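Local coordinates for CELL WALL surface anchor family protein (Streptococcus pneumoniae, PDB 2WW8) that serves as the adhesin of the pneumococcal pilus and probably attaches the bacterium to host cells through an integrin-like domain carried on immunoglobulin-like modules, at residues L189-N202 against V710-R722. Sequence-based numbering, arbitrary orientation.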
ATOM      1  N   LEU A 189      -7.302   7.036   3.157  1.00 13.09           N
ATOM      2  CA  LEU A 189      -7.310   6.260   4.366  1.00 13.56           C
ATOM      3  C   LEU A 189      -7.160   4.804   3.934  1.00 14.16           C
ATOM      4  O   LEU A 189      -7.358   4.488   2.738  1.00 14.48           O
ATOM      5  CB  LEU A 189      -8.543   6.520   5.277  1.00 13.35           C
ATOM      6  CG  LEU A 189      -9.937   6.370   4.649  1.00 16.56           C
ATOM      7  CD1 LEU A 189     -10.223   4.873   4.445  1.00 18.50           C
ATOM      8  CD2 LEU A 189     -11.069   6.974   5.500  1.00 18.81           C
ATOM      9  N   SER A 190      -6.787   3.945   4.893  1.00 15.34           N
ATOM     10  CA  SER A 190      -6.556   2.534   4.554  1.00 15.43           C
ATOM     11  C   SER A 190      -6.716   1.660   5.764  1.00 16.44           C
ATOM     12  O   SER A 190      -6.429   2.075   6.873  1.00 18.50           O
ATOM     13  CB  SER A 190      -5.199   2.301   3.865  1.00 13.98           C
ATOM     14  OG  SER A 190      -4.129   2.290   4.812  1.00 16.46           O
ATOM     15  N   LYS A 191      -7.168   0.435   5.541  1.00 14.70           N
ATOM     16  CA  LYS A 191      -7.296  -0.578   6.578  1.00 14.67           C
ATOM     17  C   LYS A 191      -7.064  -1.948   5.970  1.00 14.47           C
ATOM     18  O   LYS A 191      -7.619  -2.282   4.898  1.00 15.78           O
ATOM     19  CB  LYS A 191      -8.686  -0.545   7.188  1.00 14.45           C
ATOM     20  CG  LYS A 191      -8.738  -1.516   8.404  1.00 14.68           C
ATOM     21  CD  LYS A 191      -9.938  -1.215   9.295  1.00 16.22           C
ATOM     22  CE  LYS A 191     -10.018  -2.332  10.315  1.00 14.92           C
ATOM     23  NZ  LYS A 191     -11.348  -2.257  10.956  1.00 17.55           N
ATOM     24  N   ARG A 192      -6.221  -2.767   6.595  1.00 14.19           N
ATOM     25  CA  ARG A 192      -5.983  -4.120   6.062  1.00 14.77           C
ATOM     26  C   ARG A 192      -5.431  -5.036   7.148  1.00 15.98           C
ATOM     27  O   ARG A 192      -4.941  -4.576   8.169  1.00 16.81           O
ATOM     28  CB  ARG A 192      -4.999  -4.071   4.868  1.00 14.07           C
ATOM     29  CG  ARG A 192      -3.587  -3.597   5.249  1.00 13.45           C
ATOM     30  CD  ARG A 192      -2.591  -3.964   4.180  1.00 13.56           C
ATOM     31  NE  ARG A 192      -1.281  -3.395   4.551  1.00 18.11           N
ATOM     32  CZ  ARG A 192      -0.110  -3.802   4.080  1.00 18.96           C
ATOM     33  NH1 ARG A 192      -0.102  -4.764   3.167  1.00 18.90           N
ATOM     34  NH2 ARG A 192       1.044  -3.258   4.491  1.00 16.31           N
ATOM     35  N   ILE A 193      -5.491  -6.334   6.909  1.00 16.47           N
ATOM     36  CA  ILE A 193      -4.657  -7.275   7.649  1.00 15.54           C
ATOM     37  C   ILE A 193      -3.314  -7.128   6.919  1.00 15.93           C
ATOM     38  O   ILE A 193      -3.262  -7.275   5.691  1.00 15.66           O
ATOM     39  CB  ILE A 193      -5.238  -8.726   7.570  1.00 15.71           C
ATOM     40  CG1 ILE A 193      -6.555  -8.850   8.361  1.00 15.59           C
ATOM     41  CG2 ILE A 193      -4.223  -9.755   8.134  1.00 18.67           C
ATOM     42  CD1 ILE A 193      -7.425  -9.992   7.866  1.00 15.94           C
ATOM     43  N   TYR A 194      -2.237  -6.782   7.636  1.00 16.19           N
ATOM     44  CA  TYR A 194      -0.925  -6.669   6.968  1.00 16.78           C
ATOM     45  C   TYR A 194       0.028  -7.831   7.273  1.00 17.67           C
ATOM     46  O   TYR A 194       1.109  -7.965   6.680  1.00 18.38           O
ATOM     47  CB  TYR A 194      -0.223  -5.354   7.299  1.00 16.55           C
ATOM     48  CG  TYR A 194       0.341  -5.303   8.712  1.00 14.34           C
ATOM     49  CD1 TYR A 194      -0.481  -5.135   9.815  1.00 15.30           C
ATOM     50  CD2 TYR A 194       1.712  -5.425   8.913  1.00 16.46           C
ATOM     51  CE1 TYR A 194       0.045  -5.076  11.094  1.00 14.16           C
ATOM     52  CE2 TYR A 194       2.270  -5.391  10.156  1.00 17.72           C
ATOM     53  CZ  TYR A 194       1.435  -5.204  11.233  1.00 21.12           C
ATOM     54  OH  TYR A 194       2.014  -5.151  12.465  1.00 16.16           O
ATOM     55  N   GLN A 195      -0.361  -8.656   8.227  1.00 19.08           N
ATOM     56  CA  GLN A 195       0.364  -9.883   8.498  1.00 21.87           C
ATOM     57  C   GLN A 195      -0.491 -10.881   9.256  1.00 21.53           C
ATOM     58  O   GLN A 195      -1.393 -10.509  10.006  1.00 20.99           O
ATOM     59  CB  GLN A 195       1.686  -9.635   9.246  1.00 24.15           C
ATOM     60  CG  GLN A 195       1.551  -9.035  10.649  1.00 26.19           C
ATOM     61  CD  GLN A 195       2.926  -8.815  11.321  1.00 30.03           C
ATOM     62  OE1 GLN A 195       3.959  -8.792  10.657  1.00 31.79           O
ATOM     63  NE2 GLN A 195       2.930  -8.671  12.633  1.00 30.32           N
ATOM     64  N   VAL A 196      -0.152 -12.149   9.037  1.00 20.96           N
ATOM     65  CA  VAL A 196      -0.705 -13.281   9.751  1.00 21.00           C
ATOM     66  C   VAL A 196       0.336 -13.583  10.848  1.00 21.65           C
ATOM     67  O   VAL A 196       1.480 -13.947  10.530  1.00 20.36           O
ATOM     68  CB  VAL A 196      -0.896 -14.438   8.717  1.00 22.22           C
ATOM     69  CG1 VAL A 196      -1.484 -15.726   9.308  1.00 19.67           C
ATOM     70  CG2 VAL A 196      -1.736 -13.900   7.545  1.00 18.41           C
ATOM     71  N   ASN A 197      -0.059 -13.415  12.115  1.00 19.47           N
ATOM     72  CA  ASN A 197       0.836 -13.707  13.237  1.00 19.44           C
ATOM     73  C   ASN A 197       0.889 -15.170  13.594  1.00 18.96           C
ATOM     74  O   ASN A 197       1.955 -15.692  13.889  1.00 18.28           O
ATOM     75  CB  ASN A 197       0.476 -12.927  14.493  1.00 19.39           C
ATOM     76  CG  ASN A 197       0.515 -11.425  14.247  1.00 19.85           C
ATOM     77  OD1 ASN A 197       1.221 -10.966  13.353  1.00 20.40           O
ATOM     78  ND2 ASN A 197      -0.278 -10.671  14.984  1.00 18.57           N
ATOM     79  N   ASN A 198      -0.265 -15.818  13.597  1.00 18.02           N
ATOM     80  CA  ASN A 198      -0.277 -17.255  13.862  1.00 16.90           C
ATOM     81  C   ASN A 198      -1.563 -17.802  13.221  1.00 17.74           C
ATOM     82  O   ASN A 198      -2.678 -17.573  13.703  1.00 15.91           O
ATOM     83  CB  ASN A 198      -0.163 -17.490  15.380  1.00 16.77           C
ATOM     84  CG  ASN A 198      -0.002 -18.949  15.734  1.00 19.91           C
ATOM     85  OD1 ASN A 198      -0.532 -19.830  15.054  1.00 21.97           O
ATOM     86  ND2 ASN A 198       0.722 -19.226  16.809  1.00 22.59           N
ATOM     87  N   LEU A 199      -1.394 -18.513  12.110  1.00 18.44           N
ATOM     88  CA  LEU A 199      -2.544 -18.923  11.316  1.00 20.07           C
ATOM     89  C   LEU A 199      -3.472 -19.900  12.049  1.00 20.63           C
ATOM     90  O   LEU A 199      -4.693 -19.667  12.062  1.00 21.02           O
ATOM     91  CB  LEU A 199      -2.196 -19.402   9.893  1.00 19.14           C
ATOM     92  CG  LEU A 199      -3.379 -19.666   8.948  1.00 18.16           C
ATOM     93  CD1 LEU A 199      -4.299 -18.441   8.725  1.00 14.34           C
ATOM     94  CD2 LEU A 199      -2.832 -20.233   7.643  1.00 18.42           C
ATOM     95  N   ASP A 200      -2.878 -20.936  12.641  1.00 20.20           N
ATOM     96  CA  ASP A 200      -3.582 -21.982  13.381  1.00 21.40           C
ATOM     97  C   ASP A 200      -4.323 -21.441  14.578  1.00 20.99           C
ATOM     98  O   ASP A 200      -5.341 -21.993  14.987  1.00 22.49           O
ATOM     99  CB  ASP A 200      -2.649 -23.117  13.835  1.00 21.44           C
ATOM    100  CG  ASP A 200      -2.071 -23.903  12.657  1.00 24.38           C
ATOM    101  OD1 ASP A 200      -2.417 -23.663  11.467  1.00 23.63           O
ATOM    102  OD2 ASP A 200      -1.241 -24.800  12.924  1.00 29.11           O
ATOM    103  N   ASP A 201      -3.818 -20.362  15.143  1.00 19.48           N
ATOM    104  CA  ASP A 201      -4.492 -19.735  16.262  1.00 19.33           C
ATOM    105  C   ASP A 201      -5.313 -18.466  15.920  1.00 18.51           C
ATOM    106  O   ASP A 201      -5.799 -17.743  16.802  1.00 17.36           O
ATOM    107  CB  ASP A 201      -3.417 -19.484  17.311  1.00 19.84           C
ATOM    108  CG  ASP A 201      -4.002 -19.109  18.648  1.00 23.59           C
ATOM    109  OD1 ASP A 201      -4.904 -19.842  19.103  1.00 21.54           O
ATOM    110  OD2 ASP A 201      -3.557 -18.079  19.221  1.00 25.39           O
ATOM    111  N   ASN A 202      -5.479 -18.194  14.630  1.00 17.30           N
ATOM    112  CA  ASN A 202      -6.298 -17.065  14.174  1.00 18.35           C
ATOM    113  C   ASN A 202      -5.916 -15.669  14.661  1.00 17.86           C
ATOM    114  O   ASN A 202      -6.801 -14.889  15.049  1.00 18.07           O
ATOM    115  CB  ASN A 202      -7.755 -17.326  14.539  1.00 17.78           C
ATOM    116  CG  ASN A 202      -8.236 -18.665  14.001  1.00 20.11           C
ATOM    117  OD1 ASN A 202      -8.063 -18.958  12.812  1.00 17.44           O
ATOM    118  ND2 ASN A 202      -8.817 -19.489  14.875  1.00 15.60           N
ATOM    119  N   VAL A 710     -18.032  12.185   8.019  1.00 15.91           N
ATOM    120  CA  VAL A 710     -17.564  10.899   8.434  1.00 14.28           C
ATOM    121  C   VAL A 710     -17.162  10.172   7.159  1.00 14.43           C
ATOM    122  O   VAL A 710     -17.905  10.117   6.163  1.00 15.81           O
ATOM    123  CB  VAL A 710     -18.689  10.101   9.098  1.00 16.00           C
ATOM    124  CG1 VAL A 710     -18.051   9.018   9.901  1.00 16.56           C
ATOM    125  CG2 VAL A 710     -19.419  10.987  10.028  1.00 21.84           C
ATOM    126  N   ARG A 711     -15.965   9.618   7.192  1.00 12.17           N
ATOM    127  CA  ARG A 711     -15.493   8.766   6.111  1.00 12.60           C
ATOM    128  C   ARG A 711     -15.228   7.330   6.625  1.00 13.12           C
ATOM    129  O   ARG A 711     -14.493   7.179   7.586  1.00 11.42           O
ATOM    130  CB  ARG A 711     -14.167   9.314   5.545  1.00 12.32           C
ATOM    131  CG  ARG A 711     -14.088  10.858   5.296  1.00 13.98           C
ATOM    132  CD  ARG A 711     -15.173  11.234   4.334  1.00 14.46           C
ATOM    133  NE  ARG A 711     -15.035  12.605   3.851  1.00 14.35           N
ATOM    134  CZ  ARG A 711     -16.062  13.351   3.487  1.00 16.16           C
ATOM    135  NH1 ARG A 711     -17.298  12.874   3.604  1.00 17.38           N
ATOM    136  NH2 ARG A 711     -15.869  14.585   3.038  1.00 13.12           N
ATOM    137  N   ASP A 712     -15.780   6.313   5.961  1.00 12.78           N
ATOM    138  CA  ASP A 712     -15.577   4.912   6.272  1.00 14.66           C
ATOM    139  C   ASP A 712     -14.237   4.358   5.774  1.00 14.81           C
ATOM    140  O   ASP A 712     -13.812   4.630   4.667  1.00 15.24           O
ATOM    141  CB  ASP A 712     -16.717   4.046   5.703  1.00 15.01           C
ATOM    142  CG  ASP A 712     -17.997   4.225   6.492  1.00 17.87           C
ATOM    143  OD1 ASP A 712     -18.003   3.721   7.635  1.00 19.18           O
ATOM    144  OD2 ASP A 712     -18.938   4.942   6.036  1.00 15.90           O
ATOM    145  N   PHE A 713     -13.608   3.552   6.616  1.00 13.13           N
ATOM    146  CA  PHE A 713     -12.516   2.669   6.220  1.00 15.90           C
ATOM    147  C   PHE A 713     -13.077   1.357   5.641  1.00 17.51           C
ATOM    148  O   PHE A 713     -14.128   0.858   6.088  1.00 18.68           O
ATOM    149  CB  PHE A 713     -11.715   2.270   7.489  1.00 13.73           C
ATOM    150  CG  PHE A 713     -10.803   3.354   7.993  1.00 14.56           C
ATOM    151  CD1 PHE A 713     -11.271   4.346   8.841  1.00 15.92           C
ATOM    152  CD2 PHE A 713      -9.436   3.270   7.733  1.00 15.12           C
ATOM    153  CE1 PHE A 713     -10.380   5.324   9.330  1.00 13.39           C
ATOM    154  CE2 PHE A 713      -8.544   4.209   8.202  1.00 15.62           C
ATOM    155  CZ  PHE A 713      -9.021   5.234   9.013  1.00 15.51           C
ATOM    156  N   PRO A 714     -12.334   0.720   4.726  1.00 18.32           N
ATOM    157  CA  PRO A 714     -12.810  -0.594   4.268  1.00 17.53           C
ATOM    158  C   PRO A 714     -12.492  -1.698   5.310  1.00 19.60           C
ATOM    159  O   PRO A 714     -11.668  -1.429   6.180  1.00 19.11           O
ATOM    160  CB  PRO A 714     -12.004  -0.805   2.986  1.00 18.60           C
ATOM    161  CG  PRO A 714     -10.717  -0.070   3.234  1.00 16.96           C
ATOM    162  CD  PRO A 714     -11.075   1.134   4.073  1.00 18.54           C
ATOM    163  N   ILE A 715     -13.135  -2.877   5.284  1.00 17.24           N
ATOM    164  CA  ILE A 715     -13.072  -3.835   6.412  1.00 19.05           C
ATOM    165  C   ILE A 715     -12.655  -5.289   6.025  1.00 17.83           C
ATOM    166  O   ILE A 715     -13.352  -5.926   5.241  1.00 18.89           O
ATOM    167  CB  ILE A 715     -14.460  -3.959   7.130  1.00 19.70           C
ATOM    168  CG1 ILE A 715     -15.120  -2.598   7.357  1.00 19.29           C
ATOM    169  CG2 ILE A 715     -14.292  -4.633   8.476  1.00 17.55           C
ATOM    170  CD1 ILE A 715     -14.418  -1.877   8.449  1.00 17.30           C
ATOM    171  N   PRO A 716     -11.559  -5.828   6.601  1.00 18.04           N
ATOM    172  CA  PRO A 716     -11.120  -7.209   6.421  1.00 14.80           C
ATOM    173  C   PRO A 716     -12.011  -8.204   7.169  1.00 14.30           C
ATOM    174  O   PRO A 716     -12.802  -7.811   8.041  1.00 12.97           O
ATOM    175  CB  PRO A 716      -9.748  -7.226   7.113  1.00 15.83           C
ATOM    176  CG  PRO A 716      -9.291  -5.751   7.069  1.00 17.68           C
ATOM    177  CD  PRO A 716     -10.589  -5.073   7.440  1.00 17.20           C
ATOM    178  N   LYS A 717     -11.845  -9.484   6.822  1.00 14.91           N
ATOM    179  CA  LYS A 717     -12.658 -10.550   7.420  1.00 15.78           C
ATOM    180  C   LYS A 717     -11.750 -11.717   7.760  1.00 15.27           C
ATOM    181  O   LYS A 717     -10.773 -11.938   7.036  1.00 16.04           O
ATOM    182  CB  LYS A 717     -13.707 -11.083   6.437  1.00 16.21           C
ATOM    183  CG  LYS A 717     -14.818 -10.081   6.168  1.00 17.01           C
ATOM    184  CD  LYS A 717     -14.585  -9.307   4.899  1.00 21.84           C
ATOM    185  CE  LYS A 717     -15.871  -8.559   4.524  1.00 25.04           C
ATOM    186  NZ  LYS A 717     -15.844  -7.144   5.095  1.00 23.73           N
ATOM    187  N   ILE A 718     -12.081 -12.471   8.811  1.00 13.69           N
ATOM    188  CA  ILE A 718     -11.299 -13.659   9.138  1.00 13.67           C
ATOM    189  C   ILE A 718     -12.279 -14.755   9.529  1.00 15.27           C
ATOM    190  O   ILE A 718     -13.413 -14.462   9.978  1.00 14.17           O
ATOM    191  CB  ILE A 718     -10.272 -13.407  10.275  1.00 14.92           C
ATOM    192  CG1 ILE A 718     -10.993 -12.967  11.559  1.00 14.42           C
ATOM    193  CG2 ILE A 718      -9.209 -12.377   9.803  1.00 11.92           C
ATOM    194  CD1 ILE A 718     -10.103 -12.872  12.779  1.00 13.19           C
ATOM    195  N   ARG A 719     -11.848 -16.006   9.325  1.00 15.44           N
ATOM    196  CA  ARG A 719     -12.650 -17.145   9.763  1.00 15.31           C
ATOM    197  C   ARG A 719     -11.769 -18.298  10.216  1.00 15.92           C
ATOM    198  O   ARG A 719     -10.541 -18.244  10.075  1.00 15.09           O
ATOM    199  CB  ARG A 719     -13.526 -17.659   8.618  1.00 15.44           C
ATOM    200  CG  ARG A 719     -12.670 -18.141   7.451  1.00 16.32           C
ATOM    201  CD  ARG A 719     -13.505 -18.942   6.499  1.00 16.37           C
ATOM    202  NE  ARG A 719     -12.786 -19.342   5.298  1.00 16.69           N
ATOM    203  CZ  ARG A 719     -13.315 -20.157   4.399  1.00 17.31           C
ATOM    204  NH1 ARG A 719     -14.537 -20.619   4.615  1.00 15.31           N
ATOM    205  NH2 ARG A 719     -12.630 -20.504   3.319  1.00 19.35           N
ATOM    206  N   ASP A 720     -12.402 -19.344  10.744  1.00 14.10           N
ATOM    207  CA  ASP A 720     -11.722 -20.613  11.024  1.00 15.30           C
ATOM    208  C   ASP A 720     -12.737 -21.745  10.853  1.00 14.38           C
ATOM    209  O   ASP A 720     -13.934 -21.466  10.716  1.00 12.88           O
ATOM    210  CB  ASP A 720     -11.107 -20.683  12.430  1.00 15.45           C
ATOM    211  CG  ASP A 720     -10.021 -21.765  12.551  1.00 16.02           C
ATOM    212  OD1 ASP A 720      -9.584 -22.360  11.537  1.00 16.59           O
ATOM    213  OD2 ASP A 720      -9.592 -22.046  13.683  1.00 15.96           O
ATOM    214  N   VAL A 721     -12.256 -22.988  10.835  1.00 15.12           N
ATOM    215  CA  VAL A 721     -13.148 -24.144  10.692  1.00 14.77           C
ATOM    216  C   VAL A 721     -12.971 -24.972  11.961  1.00 15.68           C
ATOM    217  O   VAL A 721     -11.836 -25.246  12.373  1.00 16.15           O
ATOM    218  CB  VAL A 721     -12.873 -24.976   9.405  1.00 15.44           C
ATOM    219  CG1 VAL A 721     -11.437 -25.487   9.342  1.00 13.79           C
ATOM    220  CG2 VAL A 721     -13.812 -26.185   9.311  1.00 15.63           C
ATOM    221  N   ARG A 722     -14.070 -25.323  12.614  1.00 14.58           N
ATOM    222  CA  ARG A 722     -13.937 -25.953  13.913  1.00 15.55           C
ATOM    223  C   ARG A 722     -13.501 -27.417  13.761  1.00 15.19           C
ATOM    224  O   ARG A 722     -13.901 -28.098  12.812  1.00 14.75           O
ATOM    225  CB  ARG A 722     -15.266 -25.837  14.627  1.00 15.84           C
ATOM    226  CG  ARG A 722     -15.137 -25.817  16.116  1.00 16.29           C
ATOM    227  CD  ARG A 722     -16.554 -25.506  16.545  1.00 19.33           C
ATOM    228  NE  ARG A 722     -16.718 -24.089  16.820  1.00 10.95           N
ATOM    229  CZ  ARG A 722     -16.073 -23.508  17.822  1.00 12.49           C
ATOM    230  NH1 ARG A 722     -15.257 -24.258  18.557  1.00 11.95           N
ATOM    231  NH2 ARG A 722     -16.217 -22.212  18.072  1.00  9.08           N
TER
HETATM  232  O   HOH W   1      -7.241 -23.390  12.962  1.00 32.65           O
HETATM  233  O   HOH W   2      -8.496 -17.066  11.199  1.00 14.54           O
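Leu189 lays its side chain over one face of the Phe713 ring, with CD1 4.1 Å from the ring centroid in a CH-pi contact. This is mostly buried packing inside an immunoglobulin-like module built from chain parts far apart in sequence: strand 187-196, hydrogen-bonded on its two sides to strands 171-184 and 203-218, presents Leu189, Lys191 and Ile193 to 710-722. Leucine suits the place because its branched end can lie on the ring while CD1 also reaches Pro714 CD at 3.9 Å; Ser190 O lies at the ring edge, 3.3 Å from CE2. Lys191 comes next, its CG anti to the backbone N (chi1 -173°) and its chain extended. NZ is covalently joined to CG of Asn695, an intramolecular isopeptide bond of the kind that stiffens Gram-positive pilins; the long aliphatic stem carries the nitrogen past Pro714 O and the Pro716 ring. Pro714 O, 3.3 Å from Lys191 CB, is buried without a polar partner. Proline suits both Pro714 and Pro716, bringing an apolar ring and no backbone N-H needing an acceptor. Further along, Ile193 CD1 touches both Pro716 CB and Ile718 CG2, the latter 3.6 Å away. At the type I turn from Leu199 to Asn202 the contact becomes polar. Asn202 suits this end because its amide offers both a donor and an acceptor: OD1 shares a water with Arg719 O, and ND2 bonds Asp720, whose OD1 also pairs with Lys173. That ND2 to Asp720 OD2 bond is 2.9 Å and nearly straight (169°), entering from above the carboxylate plane, 49° out of it.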